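PDB 4B7O: iron-regulated outer membrane protein from Neisseria meningitidis, which probably takes up iron, perhaps as a siderophore complex, across the outer membrane as a TonB-dependent transporter. Local coordinates for residues H497-S502 / E541-N547; T550-G555 / E593-R599. One frame throughout, in Å; residues are numbered along the deposited sequence.

Interactions 1 and 2 are consecutive strand pairings in the wall of the transporter's barrel, about 11 Å apart between centres. They are joined through the neighbouring strands 535-547 and 551-567, with a probable hydrogen bond from Tyr546 N to Ala553 O (2.8 Å). Both are antiparallel and use five backbone hydrogen bonds each. Interaction 1 is partly buried, with three buried residues among thirteen; it carries an edge-to-face Trp498-Tyr546 pair on one face and a water-linked polar cluster on the other. Interaction 2 is more of a surface contact, built from small residues with two aromatic rings near one end. Glu541 and Glu593 reach the same residue, Arg110, by salt bridges.

Interaction 1. Residues H497-S502 / E541-N547; sequences HWSFSS and EIGFNYN
An antiparallel pairing of neighbouring barrel strands joins 497-502 to 541-547, with Trp498 and Tyr546 meeting edge-to-face across it near the chain turn at Asp548. Five backbone hydrogen bonds fasten the strands; Ser499 N to Asn545 O (2.9 Å) lies in the carbonyl plane, whereas Ser501 N approaches Gly543 O from above it.

On the face with Trp498, Phe500 and Phe544, the planes of indole and phenol stand at 68°, with the centroids of the five-membered ring and the phenol ring 4.8 Å apart. Tyr546 CD1 stands over the indole, 3.3 Å from Trp498 CE2. With CG anti to the backbone N (chi1 172°), the phenol ring turns its CD1-CE1 edge to the indole, and its hydroxyl is hydrogen-bonded to Asp548. Farther along, the Phe500 ring rests by CD1 on Phe544 CB, 3.7 Å away, while the Phe544 ring itself leads away from 497-502.

The other face is polar. One water donates to Asn545 OD1 (2.7 Å) and accepts from Ser501 OG (3.0 Å), with a weak bond from Ser499 OG, thereby tying both strands together. Asn545 OD1 also takes the backbone N of Gly64, and Glu541 forms salt bridges with Lys66 and Arg110, the latter in the plug domain. An aromatic face backed by a polar one turned to the plug is characteristic of the outer-membrane beta-barrel of TonB-dependent receptors.

Interaction 2. Residues T550-G555 / E593-R599; sequences TFAANG and ELGASYR
Glu593 begins the strand segment 593-599 with its O receiving a CA-H...O contact from Gly555 CA at 3.1 Å, while its carboxylate is engaged by Lys151 and Arg110 in salt bridges. Leu594 follows, laying CD2 4.1 Å from Gly555 CA, where the glycine offers only backbone to the leucine branch. Gly595 exchanges two backbone hydrogen bonds with Asn554; the one from Asn554 N to Gly595 O is 2.7 Å long.

Ala596 pairs with Ala553 at the next step, methyl beside methyl, CB to CB 4.1 Å, and the Phe551 ring reaches the same Ala596 CB with its CZ. Ser597 is held to Ala552 by a second pair of backbone bonds, and its OG sits 3.5 Å from Ala552 CB. Its carbonyl O also lies obliquely to the Phe551 ring, 3.3 Å from CD1.

At Tyr598 the ring runs alongside Thr550, both side chains pointing the same way, and CE1 touches Thr550 CG2 at 3.5 Å. That methyl is anti to the threonine's backbone N, which directs it to the tyrosine. Arg599 N closes the segment by bonding to Thr550 O. Cohesion thus rests on the main chain, with methyl and ring contacts adding apolar packing and no side-chain hydrogen bond linking the two segments.

Interaction 1. Residues H497-S502 / E541-N547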
loop_
_atom_site.group_PDB
_atom_site.type_symbol
_atom_site.label_atom_id
_atom_site.label_comp_id
_atom_site.label_asym_id
_atom_site.label_seq_id
_atom_site.Cartn_x
_atom_site.Cartn_y
_atom_site.Cartn_z
ATOM N N HIS A 497 18.616 25.840 -7.201
ATOM C CA HIS A 497 19.072 24.481 -6.903
ATOM C C HIS A 497 18.701 23.980 -5.534
ATOM O O HIS A 497 19.140 22.893 -5.145
ATOM C CB HIS A 497 20.587 24.407 -6.959
ATOM C CG HIS A 497 21.192 24.674 -8.307
ATOM N ND1 HIS A 497 22.515 24.988 -8.452
ATOM C CD2 HIS A 497 20.630 24.684 -9.592
ATOM C CE1 HIS A 497 22.780 25.180 -9.778
ATOM N NE2 HIS A 497 21.623 24.999 -10.470
ATOM N N TRP A 498 17.928 24.745 -4.772
ATOM C CA TRP A 498 17.722 24.458 -3.385
ATOM C C TRP A 498 16.292 24.663 -2.982
ATOM O O TRP A 498 15.677 25.656 -3.348
ATOM C CB TRP A 498 18.525 25.409 -2.498
ATOM C CG TRP A 498 19.974 25.103 -2.340
ATOM C CD1 TRP A 498 21.027 25.590 -3.111
ATOM C CD2 TRP A 498 20.599 24.187 -1.375
ATOM N NE1 TRP A 498 22.224 25.088 -2.665
ATOM C CE2 TRP A 498 22.037 24.243 -1.627
ATOM C CE3 TRP A 498 20.127 23.342 -0.376
ATOM C CZ2 TRP A 498 22.941 23.475 -0.900
ATOM C CZ3 TRP A 498 21.058 22.603 0.380
ATOM C CH2 TRP A 498 22.429 22.668 0.124
ATOM N N SER A 499 15.775 23.780 -2.125
ATOM C CA SER A 499 14.523 24.094 -1.502
ATOM C C SER A 499 14.513 23.583 -0.042
ATOM O O SER A 499 15.244 22.671 0.288
ATOM C CB SER A 499 13.352 23.606 -2.392
ATOM O OG SER A 499 12.978 22.318 -2.033
ATOM N N PHE A 500 13.766 24.256 0.830
ATOM C CA PHE A 500 13.661 23.853 2.218
ATOM C C PHE A 500 12.225 23.773 2.603
ATOM O O PHE A 500 11.435 24.552 2.104
ATOM C CB PHE A 500 14.412 24.851 3.082
ATOM C CG PHE A 500 15.917 24.915 2.771
ATOM C CD1 PHE A 500 16.818 24.065 3.417
ATOM C CD2 PHE A 500 16.415 25.807 1.837
ATOM C CE1 PHE A 500 18.187 24.121 3.142
ATOM C CE2 PHE A 500 17.775 25.856 1.526
ATOM C CZ PHE A 500 18.662 25.035 2.187
ATOM N N SER A 501 11.852 22.832 3.454
ATOM C CA SER A 501 10.406 22.630 3.723
ATOM C C SER A 501 10.039 22.273 5.136
ATOM O O SER A 501 10.852 21.765 5.861
ATOM C CB SER A 501 9.800 21.591 2.806
ATOM O OG SER A 501 10.356 20.299 3.042
ATOM N N SER A 502 8.813 22.557 5.536
ATOM C CA SER A 502 8.341 22.018 6.786
ATOM C C SER A 502 6.852 21.932 6.759
ATOM O O SER A 502 6.238 22.539 5.941
ATOM C CB SER A 502 8.832 22.819 7.988
ATOM O OG SER A 502 8.616 24.187 7.761
ATOM N N GLU A 541 7.287 17.804 10.204
ATOM C CA GLU A 541 8.587 17.495 9.589
ATOM C C GLU A 541 9.402 18.594 8.933
ATOM O O GLU A 541 8.843 19.545 8.413
ATOM C CB GLU A 541 8.513 16.304 8.627
ATOM C CG GLU A 541 7.377 16.192 7.643
ATOM C CD GLU A 541 7.355 14.756 7.053
ATOM O OE1 GLU A 541 8.343 14.336 6.370
ATOM O OE2 GLU A 541 6.346 14.045 7.275
ATOM N N ILE A 542 10.721 18.440 8.914
ATOM C CA ILE A 542 11.522 19.382 8.137
ATOM C C ILE A 542 12.148 18.650 6.956
ATOM O O ILE A 542 12.359 17.448 7.023
ATOM C CB ILE A 542 12.519 20.110 9.044
ATOM C CG1 ILE A 542 13.262 19.103 9.896
ATOM C CG2 ILE A 542 11.760 21.029 10.057
ATOM C CD1 ILE A 542 14.450 19.756 10.548
ATOM N N GLY A 543 12.418 19.338 5.850
ATOM C CA GLY A 543 13.125 18.651 4.768
ATOM C C GLY A 543 13.901 19.639 3.961
ATOM O O GLY A 543 13.821 20.798 4.232
ATOM N N PHE A 544 14.623 19.165 2.959
ATOM C CA PHE A 544 15.387 20.004 2.050
ATOM C C PHE A 544 15.567 19.198 0.750
ATOM O O PHE A 544 15.473 17.939 0.718
ATOM C CB PHE A 544 16.783 20.411 2.684
ATOM C CG PHE A 544 17.769 19.355 2.564
ATOM C CD1 PHE A 544 18.488 19.232 1.418
ATOM C CD2 PHE A 544 17.842 18.359 3.516
ATOM C CE1 PHE A 544 19.348 18.138 1.243
ATOM C CE2 PHE A 544 18.704 17.281 3.362
ATOM C CZ PHE A 544 19.452 17.164 2.217
ATOM N N ASN A 545 15.799 19.896 -0.338
ATOM C CA ASN A 545 16.022 19.189 -1.609
ATOM C C ASN A 545 17.061 19.992 -2.285
ATOM O O ASN A 545 17.000 21.207 -2.269
ATOM C CB ASN A 545 14.751 19.185 -2.461
ATOM C CG ASN A 545 13.600 18.459 -1.771
ATOM O OD1 ASN A 545 12.924 19.012 -0.890
ATOM N ND2 ASN A 545 13.414 17.174 -2.117
ATOM N N TYR A 546 18.028 19.324 -2.869
ATOM C CA TYR A 546 19.026 19.979 -3.634
ATOM C C TYR A 546 19.096 19.333 -4.978
ATOM O O TYR A 546 19.065 18.127 -5.063
ATOM C CB TYR A 546 20.396 19.893 -2.928
ATOM C CG TYR A 546 21.515 20.423 -3.809
ATOM C CD1 TYR A 546 21.851 21.780 -3.839
ATOM C CD2 TYR A 546 22.149 19.589 -4.697
ATOM C CE1 TYR A 546 22.838 22.246 -4.683
ATOM C CE2 TYR A 546 23.115 20.054 -5.539
ATOM C CZ TYR A 546 23.478 21.374 -5.510
ATOM O OH TYR A 546 24.467 21.751 -6.400
ATOM N N ASN A 547 19.254 20.122 -6.040
ATOM C CA ASN A 547 19.425 19.566 -7.404
ATOM C C ASN A 547 20.119 20.534 -8.377
ATOM O O ASN A 547 19.588 21.614 -8.639
ATOM C CB ASN A 547 18.055 19.181 -7.992
ATOM C CG ASN A 547 18.170 18.492 -9.359
ATOM O OD1 ASN A 547 19.202 17.969 -9.723
ATOM N ND2 ASN A 547 17.110 18.537 -10.128
HETATM O O HOH W 1 12.322 20.953 0.901
#

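Interaction 2. Residues T550-G555 / E593-R599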
loop_
_atom_site.group_PDB
_atom_site.type_symbol
_atom_site.label_atom_id
_atom_site.label_comp_id
_atom_site.label_asym_id
_atom_site.label_seq_id
_atom_site.Cartn_x
_atom_site.Cartn_y
_atom_site.Cartn_z
ATOM N N THR A 550 23.204 17.561 -11.954
ATOM C CA THR A 550 24.254 16.555 -11.886
ATOM C C THR A 550 24.171 15.841 -10.540
ATOM O O THR A 550 24.048 14.607 -10.454
ATOM C CB THR A 550 25.651 17.211 -11.953
ATOM O OG1 THR A 550 25.983 17.436 -13.326
ATOM C CG2 THR A 550 26.742 16.310 -11.355
ATOM N N PHE A 551 24.278 16.620 -9.479
ATOM C CA PHE A 551 24.222 16.080 -8.152
ATOM C C PHE A 551 22.853 16.464 -7.644
ATOM O O PHE A 551 22.349 17.538 -7.987
ATOM C CB PHE A 551 25.367 16.622 -7.299
ATOM C CG PHE A 551 25.400 16.062 -5.909
ATOM C CD1 PHE A 551 25.738 14.727 -5.676
ATOM C CD2 PHE A 551 25.075 16.845 -4.819
ATOM C CE1 PHE A 551 25.730 14.178 -4.377
ATOM C CE2 PHE A 551 25.074 16.302 -3.508
ATOM C CZ PHE A 551 25.391 14.965 -3.288
ATOM N N ALA A 552 22.211 15.537 -6.934
ATOM C CA ALA A 552 20.928 15.778 -6.270
ATOM C C ALA A 552 20.954 15.176 -4.843
ATOM O O ALA A 552 21.668 14.199 -4.576
ATOM C CB ALA A 552 19.784 15.169 -7.078
ATOM N N ALA A 553 20.189 15.750 -3.923
ATOM C CA ALA A 553 20.123 15.174 -2.590
ATOM C C ALA A 553 18.812 15.588 -1.964
ATOM O O ALA A 553 18.166 16.508 -2.455
ATOM C CB ALA A 553 21.344 15.555 -1.699
ATOM N N ASN A 554 18.411 14.901 -0.903
ATOM C CA ASN A 554 17.263 15.342 -0.142
ATOM C C ASN A 554 17.289 14.641 1.190
ATOM O O ASN A 554 17.966 13.624 1.324
ATOM C CB ASN A 554 15.966 15.056 -0.892
ATOM C CG ASN A 554 15.905 13.644 -1.369
ATOM O OD1 ASN A 554 15.524 12.768 -0.623
ATOM N ND2 ASN A 554 16.291 13.412 -2.624
ATOM N N GLY A 555 16.542 15.188 2.146
ATOM C CA GLY A 555 16.476 14.658 3.472
ATOM C C GLY A 555 15.187 15.100 4.153
ATOM O O GLY A 555 14.533 16.022 3.700
ATOM N N GLU A 593 15.330 10.326 6.746
ATOM C CA GLU A 593 15.738 9.682 5.521
ATOM C C GLU A 593 16.577 10.683 4.687
ATOM O O GLU A 593 16.316 11.874 4.710
ATOM C CB GLU A 593 14.526 9.212 4.725
ATOM C CG GLU A 593 13.389 10.182 4.793
ATOM C CD GLU A 593 12.003 9.547 4.954
ATOM O OE1 GLU A 593 11.712 8.796 5.932
ATOM O OE2 GLU A 593 11.163 9.867 4.097
ATOM N N LEU A 594 17.601 10.181 4.014
ATOM C CA LEU A 594 18.436 10.977 3.191
ATOM C C LEU A 594 18.549 10.211 1.925
ATOM O O LEU A 594 18.588 8.981 1.950
ATOM C CB LEU A 594 19.844 11.124 3.795
ATOM C CG LEU A 594 19.944 11.884 5.120
ATOM C CD1 LEU A 594 21.038 11.396 6.051
ATOM C CD2 LEU A 594 20.127 13.367 4.930
ATOM N N GLY A 595 18.652 10.934 0.821
ATOM C CA GLY A 595 18.860 10.337 -0.480
ATOM C C GLY A 595 19.778 11.273 -1.218
ATOM O O GLY A 595 19.689 12.474 -1.025
ATOM N N ALA A 596 20.675 10.745 -2.040
ATOM C CA ALA A 596 21.547 11.573 -2.846
ATOM C C ALA A 596 21.730 10.858 -4.187
ATOM O O ALA A 596 21.554 9.643 -4.270
ATOM C CB ALA A 596 22.881 11.770 -2.132
ATOM N N SER A 597 22.096 11.586 -5.228
ATOM C CA SER A 597 22.386 10.948 -6.504
ATOM C C SER A 597 23.297 11.748 -7.392
ATOM O O SER A 597 23.421 12.971 -7.228
ATOM C CB SER A 597 21.111 10.627 -7.255
ATOM O OG SER A 597 20.335 11.766 -7.383
ATOM N N TYR A 598 23.930 11.055 -8.343
ATOM C CA TYR A 598 24.922 11.654 -9.192
ATOM C C TYR A 598 24.700 11.211 -10.616
ATOM O O TYR A 598 24.513 10.035 -10.892
ATOM C CB TYR A 598 26.304 11.276 -8.704
ATOM C CG TYR A 598 27.432 11.811 -9.557
ATOM C CD1 TYR A 598 27.746 13.181 -9.585
ATOM C CD2 TYR A 598 28.236 10.942 -10.290
ATOM C CE1 TYR A 598 28.810 13.667 -10.344
ATOM C CE2 TYR A 598 29.300 11.420 -11.047
ATOM C CZ TYR A 598 29.576 12.779 -11.070
ATOM O OH TYR A 598 30.609 13.217 -11.840
ATOM N N ARG A 599 24.693 12.147 -11.537
ATOM C CA ARG A 599 24.529 11.772 -12.921
ATOM C C ARG A 599 25.492 12.485 -13.837
ATOM O O ARG A 599 25.447 13.705 -13.912
ATOM C CB ARG A 599 23.136 12.140 -13.366
ATOM C CG ARG A 599 22.046 11.428 -12.623
ATOM C CD ARG A 599 20.961 11.181 -13.635
ATOM N NE ARG A 599 21.532 10.530 -14.812
ATOM C CZ ARG A 599 20.940 10.427 -16.007
ATOM N NH1 ARG A 599 19.732 10.949 -16.226
ATOM N NH2 ARG A 599 21.566 9.792 -16.993
#